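Local atomic coordinates of DnaJ homolog subfamily C member 3 (Mus musculus, PDB entry 3IEG), a protein that acts as a co-chaperone that binds misfolded proteins and stimulates the ATPase of its chaperone partner, and restrains a stress-activated kinase during the unfolded protein response. Residues 176-181 and 208-213; 197-202 and 228-233; 248-253 and 279-284; 273-278 and 295-300. One frame throughout, in Å; residues are numbered along the deposited sequence.

Contact 1: residues 176-181 and 208-213; sequences DLKAAS and LSEVRE
Lys178 and Glu210 account for this contact between them, and they illustrate how two helices too far apart to pack can still be joined by long charged side chains. Even the nearest CA atoms, those of these two residues, lie 10.7 Å apart. The lysine leaves its helix with CG beside the backbone N and runs out straight before bending at its last torsion (chi4 -57°), which brings NZ round to the carboxylate. Glu210 reaches back with its own bend at chi2, and the two side chains cross at a slant. Lys178 NZ and Glu210 OE1 form a long salt bridge of 3.5 Å. The segments belong to tetratricopeptide repeats 5 and 6, on helices 170-181 and 204-217, and helix 188-201 supplies the surface that both side chains touch: Lys178 rests on Ile194, and Glu210 on Phe191 and Ile194. A water completes the link on the other carboxylate oxygen. It accepts from Lys178 NZ at 3.1 Å and donates to Glu210 OE2 at 2.9 Å, which leaves each carboxylate oxygen with its own route to the ammonium group, one direct and one through the water.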
# COMPACT_ATOMS: atom_id res chain seq x y z
N ASP A 176 -1.80 -1.09 -4.11
CA ASP A 176 -2.73 -2.15 -4.47
C ASP A 176 -2.71 -3.29 -3.47
O ASP A 176 -3.75 -3.86 -3.16
CB ASP A 176 -2.42 -2.70 -5.85
CG ASP A 176 -3.17 -1.97 -6.95
OD1 ASP A 176 -4.10 -1.17 -6.66
OD2 ASP A 176 -2.82 -2.21 -8.13
N LEU A 177 -1.52 -3.61 -2.96
CA LEU A 177 -1.38 -4.66 -1.96
C LEU A 177 -1.97 -4.27 -0.62
O LEU A 177 -2.54 -5.11 0.07
CB LEU A 177 0.08 -5.07 -1.81
CG LEU A 177 0.68 -5.79 -3.02
CD1 LEU A 177 2.19 -5.70 -2.95
CD2 LEU A 177 0.21 -7.22 -3.11
N LYS A 178 -1.87 -2.99 -0.27
CA LYS A 178 -2.49 -2.49 0.94
C LYS A 178 -4.00 -2.57 0.82
O LYS A 178 -4.67 -3.07 1.73
CB LYS A 178 -2.05 -1.06 1.27
CG LYS A 178 -0.69 -0.95 1.93
CD LYS A 178 -0.45 0.48 2.41
CE LYS A 178 0.81 0.59 3.27
NZ LYS A 178 0.75 -0.33 4.45
N ALA A 179 -4.53 -2.09 -0.31
CA ALA A 179 -5.97 -2.19 -0.56
C ALA A 179 -6.44 -3.65 -0.45
O ALA A 179 -7.40 -3.94 0.25
CB ALA A 179 -6.33 -1.60 -1.90
N ALA A 180 -5.72 -4.55 -1.11
CA ALA A 180 -6.01 -5.99 -1.09
C ALA A 180 -6.03 -6.59 0.30
O ALA A 180 -6.80 -7.52 0.56
CB ALA A 180 -5.01 -6.74 -1.96
N SER A 181 -5.17 -6.08 1.17
CA SER A 181 -5.03 -6.60 2.54
C SER A 181 -6.25 -6.27 3.39
O SER A 181 -6.61 -7.02 4.29
CB SER A 181 -3.76 -6.05 3.20
OG SER A 181 -3.81 -4.64 3.29
N LEU A 208 10.62 -2.44 8.00
CA LEU A 208 10.72 -3.10 9.30
C LEU A 208 9.35 -3.28 9.95
O LEU A 208 9.01 -4.38 10.38
CB LEU A 208 11.63 -2.30 10.25
CG LEU A 208 12.51 -2.93 11.34
CD1 LEU A 208 12.79 -1.89 12.45
CD2 LEU A 208 11.97 -4.22 11.94
N SER A 209 8.58 -2.19 10.04
CA SER A 209 7.29 -2.24 10.73
C SER A 209 6.27 -3.01 9.91
O SER A 209 5.28 -3.52 10.43
CB SER A 209 6.77 -0.84 11.05
OG SER A 209 6.43 -0.15 9.87
N GLU A 210 6.51 -3.08 8.61
CA GLU A 210 5.65 -3.84 7.74
C GLU A 210 5.91 -5.33 7.91
O GLU A 210 4.98 -6.13 7.88
CB GLU A 210 5.84 -3.40 6.29
CG GLU A 210 4.60 -3.57 5.46
CD GLU A 210 3.40 -2.75 5.97
OE1 GLU A 210 2.26 -3.18 5.73
OE2 GLU A 210 3.60 -1.69 6.59
N VAL A 211 7.17 -5.71 8.08
CA VAL A 211 7.50 -7.10 8.34
C VAL A 211 7.02 -7.52 9.74
O VAL A 211 6.76 -8.70 10.00
CB VAL A 211 9.01 -7.41 8.08
CG1 VAL A 211 9.86 -7.09 9.30
CG2 VAL A 211 9.20 -8.84 7.67
N ARG A 212 6.87 -6.54 10.63
CA ARG A 212 6.38 -6.80 11.99
C ARG A 212 4.92 -7.19 11.94
O ARG A 212 4.48 -8.11 12.64
CB ARG A 212 6.58 -5.60 12.92
CG ARG A 212 7.99 -5.47 13.47
CD ARG A 212 8.05 -4.45 14.59
NE ARG A 212 9.38 -3.85 14.72
CZ ARG A 212 10.41 -4.41 15.34
NH1 ARG A 212 10.30 -5.61 15.89
NH2 ARG A 212 11.57 -3.77 15.40
N GLU A 213 4.16 -6.50 11.09
CA GLU A 213 2.77 -6.86 10.85
C GLU A 213 2.65 -8.30 10.36
O GLU A 213 1.77 -9.03 10.81
CB GLU A 213 2.11 -5.89 9.86
CG GLU A 213 2.02 -4.44 10.34
CD GLU A 213 1.45 -4.29 11.74
OE1 GLU A 213 0.50 -5.04 12.09
OE2 GLU A 213 1.95 -3.43 12.48
O HOH W 1 3.46 0.94 5.40

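Contact 2: residues 197-202 and 228-233; sequences LYYQLG and YKQVKK
Tyr199 meets Val231 and Gln230 in succession along one side of its ring, a compact example of an aromatic side chain that packs with its flank and bonds with its tip. CB points toward helix 222-246, and with CG anti to the backbone N (chi1 -169°) the ring is carried across to that helix. Tyr199 CD1 is the first atom to arrive, 3.3 Å from Val231 CG1, a methyl group that sits at the ring edge, in the ring plane. Tyr199 CE1 keeps Val231 CG1 at 3.6 Å, while Tyr199 CZ lies 4.0 Å from Gln230 CG. At the end of the side chain, Gln230 NE2 donates to Tyr199 OH over 2.9 Å, the N-H pointing at the oxygen with an angle of 162°. The phenol oxygen is close to the plane of the amide, although ring and amide planes are turned 54° apart. His227 meets the ring edge-to-face, and Glu264 OE1 is a second hydrogen-bond partner of the hydroxyl. A phenylalanine here lacks the hydroxyl, and Glu264 OE1 and one N-H of the Gln230 amide would probably be left without this partner. Gln230 NE2 also bonds to Thr263 O, so the buried phenol of repeat 6 lies within a small polar network reaching helix 250-263; since its oxygen accepts from the amide, its proton is probably given to Glu264.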
# COMPACT_ATOMS: atom_id res chain seq x y z
N LEU A 197 9.20 -4.52 -0.86
CA LEU A 197 9.22 -3.45 -1.85
C LEU A 197 9.76 -2.17 -1.22
O LEU A 197 10.55 -1.43 -1.84
CB LEU A 197 7.83 -3.25 -2.47
CG LEU A 197 7.30 -4.33 -3.41
CD1 LEU A 197 5.82 -4.09 -3.72
CD2 LEU A 197 8.11 -4.42 -4.69
N TYR A 198 9.36 -1.92 0.02
CA TYR A 198 9.94 -0.83 0.79
C TYR A 198 11.46 -1.00 0.89
O TYR A 198 12.21 -0.03 0.73
CB TYR A 198 9.34 -0.78 2.18
CG TYR A 198 8.01 -0.07 2.31
CD1 TYR A 198 7.00 -0.62 3.09
CD2 TYR A 198 7.76 1.15 1.67
CE1 TYR A 198 5.78 0.03 3.24
CE2 TYR A 198 6.53 1.80 1.80
CZ TYR A 198 5.55 1.23 2.59
OH TYR A 198 4.34 1.84 2.75
N TYR A 199 11.90 -2.23 1.16
CA TYR A 199 13.32 -2.52 1.32
C TYR A 199 14.06 -2.09 0.07
O TYR A 199 14.95 -1.25 0.15
CB TYR A 199 13.56 -4.00 1.62
CG TYR A 199 14.97 -4.34 2.04
CD1 TYR A 199 15.38 -4.20 3.37
CD2 TYR A 199 15.90 -4.81 1.12
CE1 TYR A 199 16.68 -4.53 3.77
CE2 TYR A 199 17.20 -5.14 1.50
CZ TYR A 199 17.58 -5.00 2.83
OH TYR A 199 18.87 -5.32 3.21
N GLN A 200 13.67 -2.65 -1.08
CA GLN A 200 14.27 -2.30 -2.36
C GLN A 200 14.21 -0.79 -2.59
O GLN A 200 15.11 -0.23 -3.22
CB GLN A 200 13.58 -3.03 -3.52
CG GLN A 200 14.13 -4.43 -3.81
CD GLN A 200 13.26 -5.24 -4.80
OE1 GLN A 200 12.02 -5.08 -4.86
NE2 GLN A 200 13.91 -6.11 -5.59
N LEU A 201 13.18 -0.14 -2.07
CA LEU A 201 13.05 1.31 -2.23
C LEU A 201 14.01 2.11 -1.37
O LEU A 201 14.26 3.28 -1.65
CB LEU A 201 11.61 1.77 -1.98
CG LEU A 201 10.69 1.63 -3.18
CD1 LEU A 201 9.24 1.76 -2.73
CD2 LEU A 201 11.03 2.63 -4.29
N GLY A 202 14.54 1.49 -0.32
CA GLY A 202 15.38 2.21 0.62
C GLY A 202 14.65 2.64 1.87
O GLY A 202 15.27 3.15 2.79
N TYR A 228 13.17 -10.08 8.44
CA TYR A 228 13.15 -9.33 9.71
C TYR A 228 14.56 -9.16 10.28
O TYR A 228 14.96 -8.05 10.65
CB TYR A 228 12.26 -10.04 10.74
CG TYR A 228 12.26 -9.48 12.15
CD1 TYR A 228 11.80 -8.19 12.41
CD2 TYR A 228 12.68 -10.25 13.24
CE1 TYR A 228 11.77 -7.68 13.70
CE2 TYR A 228 12.65 -9.74 14.53
CZ TYR A 228 12.20 -8.46 14.75
OH TYR A 228 12.18 -7.93 16.01
N LYS A 229 15.31 -10.25 10.31
CA LYS A 229 16.66 -10.22 10.85
C LYS A 229 17.56 -9.29 10.06
O LYS A 229 18.40 -8.59 10.64
CB LYS A 229 17.25 -11.63 10.94
CG LYS A 229 16.42 -12.58 11.81
CD LYS A 229 17.22 -13.78 12.28
CE LYS A 229 17.47 -14.80 11.18
NZ LYS A 229 17.97 -16.09 11.77
N GLN A 230 17.36 -9.28 8.74
CA GLN A 230 18.13 -8.41 7.84
C GLN A 230 17.78 -6.93 8.01
O GLN A 230 18.67 -6.12 8.23
CB GLN A 230 17.95 -8.85 6.39
CG GLN A 230 18.56 -7.90 5.36
CD GLN A 230 20.09 -7.95 5.31
OE1 GLN A 230 20.72 -8.68 6.07
NE2 GLN A 230 20.68 -7.18 4.41
N VAL A 231 16.49 -6.58 7.93
CA VAL A 231 16.10 -5.17 8.11
C VAL A 231 16.38 -4.69 9.51
O VAL A 231 16.83 -3.58 9.67
CB VAL A 231 14.60 -4.84 7.79
CG1 VAL A 231 14.48 -3.98 6.54
CG2 VAL A 231 13.71 -6.08 7.74
N LYS A 232 16.11 -5.53 10.51
CA LYS A 232 16.34 -5.14 11.91
C LYS A 232 17.78 -4.64 12.09
O LYS A 232 17.98 -3.52 12.58
CB LYS A 232 16.04 -6.28 12.87
CG LYS A 232 15.66 -5.83 14.27
CD LYS A 232 15.69 -7.02 15.23
CE LYS A 232 15.90 -6.60 16.67
NZ LYS A 232 14.63 -6.13 17.26
N LYS A 233 18.74 -5.45 11.63
CA LYS A 233 20.16 -5.09 11.66
C LYS A 233 20.48 -3.85 10.82
O LYS A 233 21.10 -2.91 11.30
CB LYS A 233 21.03 -6.25 11.16
CG LYS A 233 21.26 -7.36 12.18
CD LYS A 233 22.00 -8.57 11.54
CE LYS A 233 23.39 -8.16 11.01
NZ LYS A 233 24.19 -9.35 10.62

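Contact 3: residues 248-253 and 279-284; sequences GRYTDA and CHCFSK
Tyr250 and Cys281 hold together successive tetratricopeptide repeats, 7 and 8, where the first turn of helix 250-263 lies against the end of helix 268-284. Their CA atoms come within 5.0 Å, an approach that the small side chains of Cys281 and Ala253 allow. Cys281 SG fits against Ala253 CB at 3.5 Å. Cys281 SG also lies at the edge of the Tyr250 ring, near its plane, 5.3 Å from the ring centroid, a Cys sulfur-aromatic contact. The ring itself is gripped from two sides. Over one face stands Lys284 CB, 3.7 Å from the centroid, in a CH-pi contact; on the opposite face lies Gly248 C, 3.5 Å above the ring plane. This second layer belongs to the Schellman motif that ends helix 222-246, in which Gly248 takes the positive phi, so that the chain reversal between two helices becomes part of the ring's bed. The first torsion (chi1 -60°) puts the Tyr250 ring beside its own backbone N, in the slot between these groups. With an alanine here, Lys284 CB and the Gly248 turn would probably face a gap where the ring now separates them. Beyond its CB, Lys284 leads off to a salt bridge with Glu314.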
# COMPACT_ATOMS: atom_id res chain seq x y z
N GLY A 248 28.13 14.79 16.74
CA GLY A 248 29.41 15.20 16.18
C GLY A 248 30.48 14.12 16.08
O GLY A 248 31.65 14.41 15.83
N ARG A 249 30.09 12.87 16.28
CA ARG A 249 31.05 11.76 16.22
C ARG A 249 31.23 11.26 14.78
O ARG A 249 30.85 10.14 14.44
CB ARG A 249 30.61 10.62 17.14
CG ARG A 249 30.42 11.04 18.58
CD ARG A 249 29.93 9.88 19.45
NE ARG A 249 30.76 8.70 19.27
CZ ARG A 249 30.56 7.54 19.90
NH1 ARG A 249 29.55 7.40 20.75
NH2 ARG A 249 31.37 6.52 19.65
N TYR A 250 31.83 12.10 13.93
CA TYR A 250 31.85 11.87 12.49
C TYR A 250 32.64 10.66 12.00
O TYR A 250 32.22 9.96 11.07
CB TYR A 250 32.29 13.14 11.76
CG TYR A 250 31.34 14.26 12.05
CD1 TYR A 250 31.70 15.31 12.90
CD2 TYR A 250 30.05 14.25 11.53
CE1 TYR A 250 30.80 16.33 13.19
CE2 TYR A 250 29.15 15.26 11.81
CZ TYR A 250 29.54 16.30 12.64
OH TYR A 250 28.64 17.29 12.90
N THR A 251 33.77 10.38 12.65
CA THR A 251 34.56 9.25 12.21
C THR A 251 33.91 7.92 12.60
O THR A 251 34.02 6.95 11.86
CB THR A 251 36.09 9.34 12.60
OG1 THR A 251 36.41 8.36 13.59
CG2 THR A 251 36.49 10.72 13.09
N ASP A 252 33.21 7.89 13.73
CA ASP A 252 32.45 6.69 14.09
C ASP A 252 31.21 6.50 13.22
O ASP A 252 30.85 5.38 12.89
CB ASP A 252 32.06 6.68 15.57
CG ASP A 252 33.26 6.44 16.49
OD1 ASP A 252 34.22 5.75 16.08
OD2 ASP A 252 33.22 6.93 17.64
N ALA A 253 30.59 7.61 12.83
CA ALA A 253 29.49 7.58 11.85
C ALA A 253 29.94 7.06 10.49
O ALA A 253 29.26 6.26 9.86
CB ALA A 253 28.84 8.95 11.71
N CYS A 279 29.77 11.66 2.92
CA CYS A 279 30.11 12.98 2.39
C CYS A 279 29.87 14.07 3.43
O CYS A 279 30.70 14.96 3.61
CB CYS A 279 29.32 13.22 1.10
SG CYS A 279 29.00 14.94 0.70
N HIS A 280 28.74 13.97 4.13
CA HIS A 280 28.40 14.87 5.23
C HIS A 280 29.40 14.75 6.37
O HIS A 280 29.86 15.76 6.89
CB HIS A 280 26.97 14.59 5.72
CG HIS A 280 26.47 15.57 6.74
ND1 HIS A 280 26.19 16.88 6.44
CD2 HIS A 280 26.19 15.41 8.06
CE1 HIS A 280 25.76 17.50 7.52
NE2 HIS A 280 25.75 16.63 8.52
N CYS A 281 29.74 13.52 6.75
CA CYS A 281 30.68 13.28 7.84
C CYS A 281 32.04 13.93 7.64
O CYS A 281 32.49 14.68 8.50
CB CYS A 281 30.86 11.79 8.10
SG CYS A 281 29.56 11.16 9.12
N PHE A 282 32.68 13.65 6.51
CA PHE A 282 33.97 14.26 6.22
C PHE A 282 33.91 15.80 6.18
O PHE A 282 34.76 16.47 6.75
CB PHE A 282 34.58 13.66 4.94
CG PHE A 282 35.23 12.31 5.16
CD1 PHE A 282 36.38 12.18 5.95
CD2 PHE A 282 34.70 11.17 4.57
CE1 PHE A 282 36.99 10.92 6.14
CE2 PHE A 282 35.31 9.90 4.76
CZ PHE A 282 36.45 9.78 5.55
N SER A 283 32.88 16.35 5.55
CA SER A 283 32.67 17.80 5.52
C SER A 283 32.65 18.43 6.91
O SER A 283 33.40 19.35 7.19
CB SER A 283 31.39 18.14 4.75
OG SER A 283 31.24 19.54 4.58
N LYS A 284 31.78 17.92 7.78
CA LYS A 284 31.59 18.46 9.13
C LYS A 284 32.76 18.18 10.07
O LYS A 284 32.97 18.90 11.05
CB LYS A 284 30.29 17.93 9.74
CG LYS A 284 29.01 18.49 9.13
CD LYS A 284 28.80 19.98 9.43
CE LYS A 284 27.44 20.46 8.90
NZ LYS A 284 27.43 21.87 8.41

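Contact 4: residues 273-278 and 295-300; sequences RSKERI and CSEVLQ
Lys275, Glu276, Glu297 and Val298 make the contact within repeat 8, and they show a division of labour in a helix pair, with Val298 packed between the helices and the Lys275-Glu297 pair at the margin. The two short segments run roughly antiparallel, their axes 8.9 Å apart at closest approach and their directions 145° apart, as befits the two helices of one tetratricopeptide hairpin. The apolar part rests on Val298, which points at helix 268-284 and spreads its two methyls over neighbouring residues there. Val298 CG2 lies 3.7 Å from Lys275 CB and 3.6 Å from Glu276 N, close against the backbone. Val298 CG1, anti to its own backbone N (chi1 -178°), turns to Glu276 CB at 4.1 Å.

The ionic part begins with Lys275, whose chain is extended beyond CG and crosses that of Glu297 at about a right angle. Lys275 NZ donates to Glu297 OE1 over 2.9 Å, a hydrogen-bonded salt bridge that meets the oxygen nearly along its C-O bond. A second ion pair stays on one helix: Arg273 NH2 gives Glu276 OE1 a bond of 2.7 Å, with the guanidinium edge turned to the carboxylate. Asn305 also bonds to Glu276 OE1 and Asn307 to its OE2, while Arg273 has further partners in Glu269 and Glu302.

The aliphatic base of Lys275 therefore packs while its tip pairs, and the buried carboxylate of Glu276, held by a guanidinium and two amides, is likely to keep its negative charge.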
# COMPACT_ATOMS: atom_id res chain seq x y z
N ARG A 273 22.85 6.44 -0.51
CA ARG A 273 22.40 7.20 0.64
C ARG A 273 23.49 7.22 1.71
O ARG A 273 23.70 8.24 2.35
CB ARG A 273 21.10 6.63 1.20
CG ARG A 273 20.09 7.67 1.65
CD ARG A 273 19.29 8.25 0.48
NE ARG A 273 20.02 9.32 -0.16
CZ ARG A 273 20.10 9.52 -1.47
NH1 ARG A 273 19.49 8.71 -2.32
NH2 ARG A 273 20.82 10.52 -1.93
N SER A 274 24.17 6.08 1.88
CA SER A 274 25.29 5.99 2.83
C SER A 274 26.45 6.88 2.43
O SER A 274 27.03 7.56 3.27
CB SER A 274 25.76 4.55 3.00
OG SER A 274 24.77 3.79 3.67
N LYS A 275 26.78 6.88 1.14
CA LYS A 275 27.84 7.74 0.63
C LYS A 275 27.50 9.20 0.87
O LYS A 275 28.37 9.97 1.30
CB LYS A 275 28.09 7.48 -0.86
CG LYS A 275 29.14 6.40 -1.14
CD LYS A 275 29.44 6.32 -2.64
CE LYS A 275 30.31 5.12 -3.00
NZ LYS A 275 30.75 5.18 -4.42
N GLU A 276 26.25 9.59 0.63
CA GLU A 276 25.82 10.95 0.89
C GLU A 276 26.09 11.37 2.35
O GLU A 276 26.64 12.45 2.60
CB GLU A 276 24.34 11.14 0.55
CG GLU A 276 23.90 12.59 0.68
CD GLU A 276 22.40 12.78 0.83
OE1 GLU A 276 21.66 12.29 -0.05
OE2 GLU A 276 21.97 13.44 1.81
N ARG A 277 25.71 10.52 3.30
CA ARG A 277 25.94 10.80 4.71
C ARG A 277 27.44 10.79 5.07
O ARG A 277 27.89 11.56 5.92
CB ARG A 277 25.13 9.85 5.62
CG ARG A 277 23.60 9.92 5.48
CD ARG A 277 23.06 11.35 5.64
NE ARG A 277 22.87 11.75 7.03
CZ ARG A 277 22.93 13.00 7.48
NH1 ARG A 277 23.20 14.00 6.65
NH2 ARG A 277 22.73 13.27 8.76
N ILE A 278 28.21 9.93 4.40
CA ILE A 278 29.65 9.92 4.60
C ILE A 278 30.25 11.22 4.08
O ILE A 278 31.10 11.84 4.74
CB ILE A 278 30.32 8.66 4.00
CG1 ILE A 278 30.04 7.44 4.90
CG2 ILE A 278 31.84 8.87 3.83
CD1 ILE A 278 30.33 6.08 4.26
N CYS A 295 31.94 13.47 -2.04
CA CYS A 295 30.77 14.28 -2.36
C CYS A 295 30.64 14.39 -3.88
O CYS A 295 29.52 14.43 -4.40
CB CYS A 295 30.81 15.66 -1.70
SG CYS A 295 30.83 15.66 0.12
N SER A 296 31.77 14.42 -4.58
CA SER A 296 31.79 14.37 -6.04
C SER A 296 31.22 13.06 -6.57
O SER A 296 30.43 13.06 -7.51
CB SER A 296 33.19 14.57 -6.58
OG SER A 296 33.64 15.88 -6.31
N GLU A 297 31.61 11.94 -5.97
CA GLU A 297 31.08 10.64 -6.36
C GLU A 297 29.57 10.63 -6.27
O GLU A 297 28.90 10.32 -7.25
CB GLU A 297 31.63 9.52 -5.48
CG GLU A 297 33.10 9.28 -5.64
CD GLU A 297 33.58 8.19 -4.73
OE1 GLU A 297 32.74 7.32 -4.38
OE2 GLU A 297 34.78 8.20 -4.36
N VAL A 298 29.04 10.99 -5.10
CA VAL A 298 27.60 11.10 -4.91
C VAL A 298 27.00 11.96 -6.02
O VAL A 298 26.00 11.58 -6.63
CB VAL A 298 27.24 11.65 -3.50
CG1 VAL A 298 25.74 11.72 -3.30
CG2 VAL A 298 27.83 10.78 -2.42
N LEU A 299 27.64 13.10 -6.30
CA LEU A 299 27.15 14.04 -7.30
C LEU A 299 27.26 13.53 -8.73
O LEU A 299 26.48 13.94 -9.60
CB LEU A 299 27.83 15.39 -7.15
CG LEU A 299 27.25 16.27 -6.05
CD1 LEU A 299 28.23 17.35 -5.64
CD2 LEU A 299 25.93 16.88 -6.49
N GLN A 300 28.22 12.65 -8.98
CA GLN A 300 28.30 11.97 -10.26
C GLN A 300 26.99 11.24 -10.52
O GLN A 300 26.44 11.31 -11.61
CB GLN A 300 29.46 10.98 -10.29
CG GLN A 300 30.82 11.58 -10.65
CD GLN A 300 31.00 11.83 -12.14
OE1 GLN A 300 30.27 11.28 -12.98
NE2 GLN A 300 31.98 12.67 -12.49

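The four contacts follow the superhelix of repeats along the chain, from repeat 5 to repeat 8. Contacts 1 and 2, with centres 13 Å apart, interleave in sequence: helix 188-201, which carries residues 197-202, lies between the two helices of contact 1, and Arg212 of contact 1 probably bonds to Tyr228 of contact 2. Contacts 3 and 4, also 13 Å apart between centres, share helix 268-284 and are tied by the Cys279-Cys295 disulfide. The two pairs come in series; contacts 2 and 3 are 24 Å apart between centres, spanned by the long helix 222-246. Each pair thus joins nearby helices locally, while the misfolded-protein groove lies in the first two repeats.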